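PDB 2J4D: cryptochrome DASH, chloroplastic/mitochondrial from Arabidopsis thaliana, which repairs cyclobutane pyrimidine dimers in single-stranded DNA as a photolyase, binds FAD and a folate antenna, and may also act as a photoreceptor. Local coordinates for residues R51-D56 with M110-N115; M99-D104 with L292-I297; T176-D181 with S200-C205. One frame throughout, in Å; residues are numbered along the deposited sequence.

Contact 1: residues R51-D56 with M110-N115; sequences RVLDND and MKRGLN
Val52 and Arg112 carry this contact, their side chains approaching from opposite directions. The CG1 methyl of Val52 rests over one face of the Arg112 guanidinium, 3.6 Å from Arg112 NE, offset toward the rim of the flat group. That methyl stands anti to the backbone N of Val52 (chi1 172°), on the branch that faces the arginine. Leu53 adds a longer van der Waals touch at the very limit of contact, its CD2 lying 4.5 Å from Arg112 NH2 at an oblique approach. No hydrogen bond passes between 51-56 and 110-115. The polar end of Arg112 is instead claimed by Pro214, whose carbonyl O takes a hydrogen bond from NH1, and a bend at chi2 (-125°) helps to bring the guanidinium face against Val52 CG1. Arg112 comes just after the end of helix 92-111, which closes in a Schellman motif: Gly113, with positive phi, sends its N back to Met110 O at 3.0 Å, and Leu114 N reaches Leu109 O. Both segments lie in the alpha/beta photolyase domain with its five-stranded parallel sheet, and the loop 51-56 joins strand 41-46 to helix 56-63. Asn55 is the N-cap of helix 56-63, its OD1 accepting from Leu58 N, while its ND2 donates to Arg51 O at 3.0 Å with the acceptor in the amide plane. Arg51 folds back over the same turn: NH2 meets Asp54 O at 2.9 Å in the guanidinium plane, and NE makes weak bonds to Leu53 O and Asp54 O. Farther out, Glu252 accepts the backbone N-H groups of Val52 and Leu53, and Asp54 and Asp56 both form salt bridges with Arg300.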
loop_
_atom_site.group_PDB
_atom_site.type_symbol
_atom_site.label_atom_id
_atom_site.label_comp_id
_atom_site.label_asym_id
_atom_site.label_seq_id
_atom_site.Cartn_x
_atom_site.Cartn_y
_atom_site.Cartn_z
ATOM N N ARG A 51 -3.807 2.125 -12.128
ATOM C CA ARG A 51 -3.172 3.259 -12.795
ATOM C C ARG A 51 -3.005 2.943 -14.270
ATOM O O ARG A 51 -3.123 1.783 -14.689
ATOM C CB ARG A 51 -1.772 3.518 -12.219
ATOM C CG ARG A 51 -0.795 2.357 -12.492
ATOM C CD ARG A 51 0.634 2.637 -12.034
ATOM N NE ARG A 51 1.535 1.565 -12.476
ATOM C CZ ARG A 51 1.646 0.375 -11.884
ATOM N NH1 ARG A 51 0.924 0.091 -10.800
ATOM N NH2 ARG A 51 2.448 -0.551 -12.398
ATOM N N VAL A 52 -2.717 3.990 -15.039
ATOM C CA VAL A 52 -2.474 3.877 -16.465
ATOM C C VAL A 52 -0.962 3.979 -16.672
ATOM O O VAL A 52 -0.377 3.200 -17.421
ATOM C CB VAL A 52 -3.180 5.013 -17.240
ATOM C CG1 VAL A 52 -2.748 5.003 -18.695
ATOM C CG2 VAL A 52 -4.680 4.841 -17.140
ATOM N N LEU A 53 -0.323 4.923 -15.985
ATOM C CA LEU A 53 1.124 5.103 -16.120
ATOM C C LEU A 53 1.949 3.882 -15.731
ATOM O O LEU A 53 1.616 3.166 -14.783
ATOM C CB LEU A 53 1.620 6.270 -15.259
ATOM C CG LEU A 53 1.558 7.713 -15.751
ATOM C CD1 LEU A 53 2.247 8.602 -14.733
ATOM C CD2 LEU A 53 2.248 7.843 -17.101
ATOM N N ASP A 54 3.033 3.661 -16.470
ATOM C CA ASP A 54 3.963 2.578 -16.181
ATOM C C ASP A 54 3.262 1.282 -15.788
ATOM O O ASP A 54 3.605 0.652 -14.784
ATOM C CB ASP A 54 4.909 3.039 -15.064
ATOM C CG ASP A 54 5.980 2.016 -14.741
ATOM O OD1 ASP A 54 6.484 1.367 -15.678
ATOM O OD2 ASP A 54 6.329 1.874 -13.552
ATOM N N ASN A 55 2.278 0.891 -16.590
ATOM C CA ASN A 55 1.513 -0.325 -16.343
ATOM C C ASN A 55 1.825 -1.338 -17.445
ATOM O O ASN A 55 1.293 -1.227 -18.552
ATOM C CB ASN A 55 0.011 -0.011 -16.358
ATOM C CG ASN A 55 -0.836 -1.202 -15.936
ATOM O OD1 ASN A 55 -0.500 -2.342 -16.221
ATOM N ND2 ASN A 55 -1.944 -0.934 -15.265
ATOM N N ASP A 56 2.683 -2.313 -17.137
ATOM C CA ASP A 56 3.068 -3.342 -18.103
ATOM C C ASP A 56 1.933 -4.255 -18.535
ATOM O O ASP A 56 1.922 -4.740 -19.672
ATOM C CB ASP A 56 4.199 -4.215 -17.553
ATOM C CG ASP A 56 5.536 -3.519 -17.587
ATOM O OD1 ASP A 56 5.766 -2.729 -18.523
ATOM O OD2 ASP A 56 6.360 -3.770 -16.690
ATOM N N MET A 110 -10.843 6.601 -19.640
ATOM C CA MET A 110 -11.679 7.274 -20.626
ATOM C C MET A 110 -10.888 8.313 -21.415
ATOM O O MET A 110 -11.106 8.493 -22.613
ATOM C CB MET A 110 -12.879 7.932 -19.950
ATOM C CG MET A 110 -13.852 6.925 -19.372
ATOM S SD MET A 110 -15.285 7.686 -18.628
ATOM C CE MET A 110 -16.455 6.392 -18.790
ATOM N N LYS A 111 -9.955 8.989 -20.757
ATOM C CA LYS A 111 -9.164 9.995 -21.454
ATOM C C LYS A 111 -8.321 9.388 -22.569
ATOM O O LYS A 111 -7.948 10.081 -23.520
ATOM C CB LYS A 111 -8.282 10.756 -20.466
ATOM C CG LYS A 111 -9.098 11.433 -19.380
ATOM C CD LYS A 111 -8.295 12.425 -18.565
ATOM C CE LYS A 111 -7.098 11.776 -17.908
ATOM N NZ LYS A 111 -6.583 12.640 -16.810
ATOM N N ARG A 112 -8.027 8.097 -22.458
ATOM C CA ARG A 112 -7.236 7.414 -23.473
ATOM C C ARG A 112 -8.107 6.580 -24.420
ATOM O O ARG A 112 -7.601 5.725 -25.149
ATOM C CB ARG A 112 -6.183 6.519 -22.813
ATOM C CG ARG A 112 -5.397 7.225 -21.720
ATOM C CD ARG A 112 -3.900 7.169 -21.933
ATOM N NE ARG A 112 -3.200 7.811 -20.822
ATOM C CZ ARG A 112 -1.877 7.925 -20.715
ATOM N NH1 ARG A 112 -1.079 7.439 -21.660
ATOM N NH2 ARG A 112 -1.350 8.528 -19.653
ATOM N N GLY A 113 -9.415 6.823 -24.403
ATOM C CA GLY A 113 -10.307 6.090 -25.291
ATOM C C GLY A 113 -10.852 4.759 -24.798
ATOM O O GLY A 113 -11.434 3.997 -25.570
ATOM N N LEU A 114 -10.670 4.460 -23.518
ATOM C CA LEU A 114 -11.179 3.199 -22.974
ATOM C C LEU A 114 -12.208 3.514 -21.904
ATOM O O LEU A 114 -12.767 4.604 -21.864
ATOM C CB LEU A 114 -10.034 2.383 -22.350
ATOM C CG LEU A 114 -8.926 1.876 -23.276
ATOM C CD1 LEU A 114 -7.771 1.325 -22.448
ATOM C CD2 LEU A 114 -9.482 0.798 -24.204
ATOM N N ASN A 115 -12.462 2.541 -21.042
ATOM C CA ASN A 115 -13.383 2.724 -19.933
ATOM C C ASN A 115 -13.087 1.569 -18.991
ATOM O O ASN A 115 -12.281 0.701 -19.311
ATOM C CB ASN A 115 -14.840 2.645 -20.384
ATOM C CG ASN A 115 -15.799 3.266 -19.373
ATOM O OD1 ASN A 115 -15.492 3.374 -18.184
ATOM N ND2 ASN A 115 -16.972 3.670 -19.843
#

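Contact 2: residues M99-D104 with L292-I297; sequences MECLVD and LAFGCI
Glu100 OE1, gripped by a salt bridge to Arg247 NH1 and a hydrogen bond from Gly250 N, stands one residue ahead of Cys101, whose sulfur meets both Cys296 and Phe294. Nothing polar crosses the contact itself, which is built of sulfur and ring. Cys101 SG meets Cys296 SG at 3.4 Å, a close, non-bonded approach of two thiols, far longer than a disulfide. The same Cys101 SG lies 4.2 Å from Phe294 CG and 4.6 Å from the ring centroid, an oblique sulfur-aromatic contact 27° off the ring normal. With SG anti to its own carbonyl carbon (chi1 -70°), Cys101 turns its sulfur toward Cys296 SG, and the two sulfurs meet between helix and turn. That turn is a Schellman motif: Gly295, at positive phi, sends its N back to Leu292 O at 3.0 Å, which brings the neighbours of the glycine, Phe294 and Cys296, both against Cys101. It packs the tail of a short helix, one that contributes Leu292 to the FAD pocket, onto the middle of helix 92-111 of the alpha/beta domain. Phe294 is also met by the ring of Phe97, the planes at about 45°, and by Arg94 and Leu98 of helix 92-111. Its side chain comes within about 10 Å of the flavin cofactor and about 11 Å of the folate.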
loop_
_atom_site.group_PDB
_atom_site.type_symbol
_atom_site.label_atom_id
_atom_site.label_comp_id
_atom_site.label_asym_id
_atom_site.label_seq_id
_atom_site.Cartn_x
_atom_site.Cartn_y
_atom_site.Cartn_z
ATOM N N MET A 99 -12.690 3.315 -3.428
ATOM C CA MET A 99 -13.711 3.851 -4.330
ATOM C C MET A 99 -13.175 5.056 -5.101
ATOM O O MET A 99 -13.405 5.176 -6.305
ATOM C CB MET A 99 -14.991 4.239 -3.566
ATOM C CG MET A 99 -15.666 3.072 -2.833
ATOM S SD MET A 99 -15.873 1.578 -3.868
ATOM C CE MET A 99 -15.390 0.307 -2.751
ATOM N N GLU A 100 -12.469 5.951 -4.417
ATOM C CA GLU A 100 -11.902 7.108 -5.103
ATOM C C GLU A 100 -10.913 6.638 -6.172
ATOM O O GLU A 100 -10.855 7.215 -7.257
ATOM C CB GLU A 100 -11.222 8.053 -4.101
ATOM C CG GLU A 100 -12.213 8.645 -3.100
ATOM C CD GLU A 100 -11.597 9.643 -2.136
ATOM O OE1 GLU A 100 -10.554 9.336 -1.522
ATOM O OE2 GLU A 100 -12.173 10.739 -1.979
ATOM N N CYS A 101 -10.147 5.584 -5.873
ATOM C CA CYS A 101 -9.185 5.042 -6.843
ATOM C C CYS A 101 -9.896 4.546 -8.099
ATOM O O CYS A 101 -9.427 4.762 -9.217
ATOM C CB CYS A 101 -8.399 3.867 -6.250
ATOM S SG CYS A 101 -7.204 4.306 -4.964
ATOM N N LEU A 102 -11.020 3.861 -7.908
ATOM C CA LEU A 102 -11.779 3.327 -9.036
ATOM C C LEU A 102 -12.387 4.442 -9.879
ATOM O O LEU A 102 -12.347 4.379 -11.101
ATOM C CB LEU A 102 -12.874 2.380 -8.540
ATOM C CG LEU A 102 -12.352 1.128 -7.818
ATOM C CD1 LEU A 102 -13.539 0.306 -7.324
ATOM C CD2 LEU A 102 -11.473 0.286 -8.760
ATOM N N VAL A 103 -12.950 5.454 -9.227
ATOM C CA VAL A 103 -13.535 6.579 -9.957
ATOM C C VAL A 103 -12.462 7.209 -10.841
ATOM O O VAL A 103 -12.688 7.465 -12.027
ATOM C CB VAL A 103 -14.078 7.667 -8.992
ATOM C CG1 VAL A 103 -14.423 8.944 -9.768
ATOM C CG2 VAL A 103 -15.313 7.151 -8.271
ATOM N N ASP A 104 -11.286 7.438 -10.262
ATOM C CA ASP A 104 -10.185 8.064 -10.985
ATOM C C ASP A 104 -9.641 7.200 -12.128
ATOM O O ASP A 104 -9.294 7.721 -13.196
ATOM C CB ASP A 104 -9.059 8.413 -10.003
ATOM C CG ASP A 104 -7.947 9.230 -10.643
ATOM O OD1 ASP A 104 -8.216 10.373 -11.075
ATOM O OD2 ASP A 104 -6.803 8.728 -10.710
ATOM N N LEU A 292 0.989 3.583 -3.447
ATOM C CA LEU A 292 1.827 2.465 -3.865
ATOM C C LEU A 292 1.093 1.153 -3.598
ATOM O O LEU A 292 1.121 0.239 -4.426
ATOM C CB LEU A 292 3.167 2.477 -3.112
ATOM C CG LEU A 292 4.184 3.488 -3.660
ATOM C CD1 LEU A 292 5.321 3.685 -2.676
ATOM C CD2 LEU A 292 4.703 2.983 -5.015
ATOM N N ALA A 293 0.421 1.063 -2.454
ATOM C CA ALA A 293 -0.306 -0.157 -2.090
ATOM C C ALA A 293 -1.389 -0.505 -3.107
ATOM O O ALA A 293 -1.576 -1.669 -3.467
ATOM C CB ALA A 293 -0.918 -0.007 -0.696
ATOM N N PHE A 294 -2.105 0.504 -3.579
ATOM C CA PHE A 294 -3.148 0.275 -4.567
ATOM C C PHE A 294 -2.623 0.276 -5.998
ATOM O O PHE A 294 -3.379 0.039 -6.946
ATOM C CB PHE A 294 -4.245 1.324 -4.410
ATOM C CG PHE A 294 -5.263 0.965 -3.373
ATOM C CD1 PHE A 294 -6.330 0.133 -3.698
ATOM C CD2 PHE A 294 -5.134 1.425 -2.067
ATOM C CE1 PHE A 294 -7.259 -0.240 -2.733
ATOM C CE2 PHE A 294 -6.055 1.061 -1.090
ATOM C CZ PHE A 294 -7.123 0.226 -1.422
ATOM N N GLY A 295 -1.329 0.543 -6.152
ATOM C CA GLY A 295 -0.746 0.582 -7.481
ATOM C C GLY A 295 -1.162 1.813 -8.277
ATOM O O GLY A 295 -1.137 1.780 -9.513
ATOM N N CYS A 296 -1.562 2.884 -7.582
ATOM C CA CYS A 296 -1.947 4.147 -8.227
ATOM C C CYS A 296 -0.703 4.814 -8.806
ATOM O O CYS A 296 -0.791 5.600 -9.751
ATOM C CB CYS A 296 -2.615 5.098 -7.234
ATOM S SG CYS A 296 -4.231 4.536 -6.681
ATOM N N ILE A 297 0.443 4.530 -8.199
ATOM C CA ILE A 297 1.735 5.023 -8.687
ATOM C C ILE A 297 2.699 3.850 -8.553
ATOM O O ILE A 297 2.442 2.900 -7.802
ATOM C CB ILE A 297 2.299 6.235 -7.882
ATOM C CG1 ILE A 297 2.450 5.863 -6.404
ATOM C CG2 ILE A 297 1.417 7.471 -8.102
ATOM C CD1 ILE A 297 3.075 6.961 -5.552
#

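Contact 3: residues T176-D181 with S200-C205; sequences TMYHKD and SVEAKC
Tyr178, in the connection leaving edge strand 168-172 of the alpha/beta domain, packs on the C-terminal end of helix 194-204. Val201 CB sits over one ring face, 4.1 Å from the centroid and 5° off the normal, a CH-pi contact, and Val201 CG2 reaches Tyr178 CE1 at 4.0 Å on that same face. Cys205 CB comes in obliquely, 3.7 Å from Tyr178 CD2. With CG anti to the carbonyl carbon (chi1 -76°), the ring extends across the helix end and brings its hydroxyl beside Glu202. There two waters lie in the ring plane: one links Tyr178 OH (2.6 Å) to Cys205 O (2.9 Å), donating to the carbonyl, and the other links Tyr178 OH (2.8 Å) to Glu202 OE2 (3.1 Å). The Glu202 carboxylate stands at 88° to the ring and is held by a salt bridge to Arg198 and a hydrogen bond between OE2 and Tyr320 OH. Replacing Tyr178 with an alanine would probably uncover Val201 and Cys205 and leave both waters without their common hydroxyl partner. Asp330 of helix 317-339 grips the backbone N of Met177 and Tyr178, which probably steadies the base of the ring. What results is loop-on-helix packing, a ring laid across Val201 of the last turn and Cys205 just past the helix, whose N still bonds Val201 O.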
loop_
_atom_site.group_PDB
_atom_site.type_symbol
_atom_site.label_atom_id
_atom_site.label_comp_id
_atom_site.label_asym_id
_atom_site.label_seq_id
_atom_site.Cartn_x
_atom_site.Cartn_y
_atom_site.Cartn_z
ATOM N N THR A 176 7.323 -4.046 -8.160
ATOM C CA THR A 176 8.630 -3.746 -7.544
ATOM C C THR A 176 9.544 -2.788 -8.307
ATOM O O THR A 176 9.414 -2.637 -9.517
ATOM C CB THR A 176 9.409 -5.039 -7.279
ATOM O OG1 THR A 176 9.596 -5.739 -8.514
ATOM C CG2 THR A 176 8.651 -5.925 -6.294
ATOM N N MET A 177 10.476 -2.147 -7.596
ATOM C CA MET A 177 11.389 -1.205 -8.238
ATOM C C MET A 177 12.420 -1.994 -9.021
ATOM O O MET A 177 12.753 -1.641 -10.146
ATOM C CB MET A 177 12.081 -0.303 -7.218
ATOM C CG MET A 177 12.797 0.881 -7.864
ATOM S SD MET A 177 13.113 2.198 -6.683
ATOM C CE MET A 177 14.307 1.398 -5.591
ATOM N N TYR A 178 12.936 -3.050 -8.403
ATOM C CA TYR A 178 13.860 -3.946 -9.073
ATOM C C TYR A 178 12.983 -5.107 -9.543
ATOM O O TYR A 178 12.224 -5.672 -8.759
ATOM C CB TYR A 178 14.935 -4.465 -8.113
ATOM C CG TYR A 178 16.001 -3.445 -7.818
ATOM C CD1 TYR A 178 15.917 -2.623 -6.697
ATOM C CD2 TYR A 178 17.083 -3.275 -8.684
ATOM C CE1 TYR A 178 16.886 -1.653 -6.444
ATOM C CE2 TYR A 178 18.060 -2.304 -8.440
ATOM C CZ TYR A 178 17.952 -1.499 -7.318
ATOM O OH TYR A 178 18.908 -0.543 -7.072
ATOM N N HIS A 179 13.091 -5.459 -10.817
ATOM C CA HIS A 179 12.288 -6.539 -11.386
ATOM C C HIS A 179 12.742 -7.918 -10.913
ATOM O O HIS A 179 13.936 -8.187 -10.817
ATOM C CB HIS A 179 12.347 -6.463 -12.919
ATOM C CG HIS A 179 11.261 -7.228 -13.608
ATOM N ND1 HIS A 179 11.206 -8.604 -13.614
ATOM C CD2 HIS A 179 10.190 -6.805 -14.321
ATOM C CE1 HIS A 179 10.148 -8.999 -14.302
ATOM N NE2 HIS A 179 9.515 -7.926 -14.743
ATOM N N LYS A 180 11.784 -8.798 -10.632
ATOM C CA LYS A 180 12.108 -10.141 -10.159
ATOM C C LYS A 180 13.061 -10.892 -11.102
ATOM O O LYS A 180 13.979 -11.577 -10.647
ATOM C CB LYS A 180 10.820 -10.953 -9.973
ATOM C CG LYS A 180 11.021 -12.302 -9.279
ATOM C CD LYS A 180 9.676 -12.944 -8.927
ATOM C CE LYS A 180 9.219 -13.940 -9.975
ATOM N NZ LYS A 180 10.014 -15.202 -9.919
ATOM N N ASP A 181 12.847 -10.753 -12.408
ATOM C CA ASP A 181 13.674 -11.438 -13.399
ATOM C C ASP A 181 15.106 -10.917 -13.493
ATOM O O ASP A 181 15.979 -11.606 -14.035
ATOM C CB ASP A 181 13.036 -11.340 -14.788
ATOM C CG ASP A 181 11.706 -12.050 -14.870
ATOM O OD1 ASP A 181 11.444 -12.911 -14.014
ATOM O OD2 ASP A 181 10.930 -11.752 -15.799
ATOM N N SER A 200 23.447 -6.297 -2.748
ATOM C CA SER A 200 23.477 -7.106 -3.963
ATOM C C SER A 200 22.744 -6.503 -5.147
ATOM O O SER A 200 23.291 -6.439 -6.247
ATOM C CB SER A 200 22.917 -8.506 -3.697
ATOM O OG SER A 200 23.687 -9.162 -2.715
ATOM N N VAL A 201 21.501 -6.073 -4.948
ATOM C CA VAL A 201 20.775 -5.496 -6.069
ATOM C C VAL A 201 21.401 -4.183 -6.514
ATOM O O VAL A 201 21.471 -3.909 -7.711
ATOM C CB VAL A 201 19.269 -5.286 -5.752
ATOM C CG1 VAL A 201 18.620 -6.637 -5.466
ATOM C CG2 VAL A 201 19.094 -4.343 -4.570
ATOM N N GLU A 202 21.877 -3.378 -5.565
ATOM C CA GLU A 202 22.487 -2.097 -5.916
ATOM C C GLU A 202 23.801 -2.284 -6.655
ATOM O O GLU A 202 24.193 -1.453 -7.468
ATOM C CB GLU A 202 22.714 -1.240 -4.666
ATOM C CG GLU A 202 21.422 -0.762 -4.022
ATOM C CD GLU A 202 21.634 0.347 -3.014
ATOM O OE1 GLU A 202 22.341 0.125 -2.012
ATOM O OE2 GLU A 202 21.085 1.447 -3.228
ATOM N N ALA A 203 24.481 -3.387 -6.381
ATOM C CA ALA A 203 25.749 -3.641 -7.041
ATOM C C ALA A 203 25.603 -4.401 -8.355
ATOM O O ALA A 203 26.386 -4.196 -9.289
ATOM C CB ALA A 203 26.675 -4.405 -6.106
ATOM N N LYS A 204 24.591 -5.258 -8.451
ATOM C CA LYS A 204 24.445 -6.059 -9.657
ATOM C C LYS A 204 23.211 -5.840 -10.519
ATOM O O LYS A 204 23.056 -6.498 -11.550
ATOM C CB LYS A 204 24.523 -7.537 -9.281
ATOM C CG LYS A 204 25.702 -7.883 -8.395
ATOM C CD LYS A 204 25.729 -9.370 -8.125
ATOM C CE LYS A 204 26.612 -9.716 -6.945
ATOM N NZ LYS A 204 26.570 -11.185 -6.682
ATOM N N CYS A 205 22.334 -4.929 -10.124
ATOM C CA CYS A 205 21.124 -4.700 -10.908
ATOM C C CYS A 205 20.916 -3.260 -11.302
ATOM O O CYS A 205 21.474 -2.343 -10.699
ATOM C CB CYS A 205 19.880 -5.130 -10.133
ATOM S SG CYS A 205 19.899 -6.798 -9.533
HETATM O O HOH W 1 21.000 -0.360 -8.665
HETATM O O HOH W 2 19.175 1.840 -5.649
#

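From the N terminus, the chain enters contact 1 at 51-56, just after strand 41-46, and runs on into helix 92-111, whose middle supplies 99-104 to contact 2 before its last residues and the loop beyond supply 110-115 and close contact 1. The two contacts therefore cross, and they share that helix. Contact 3 opens and closes later, a short loop of 18 residues between its segments, nested within the long excursion that contact 2 closes at 292-297. Contact 2 joins helix 92-111 to the turn beside the FAD pocket, and Arg51 of contact 1 adds a probable hydrogen bond, NH1 to Gly295 O at 3.0 Å. Contact 3 folds the connecting segment upon itself, its centre about 25 Å from that of contact 2.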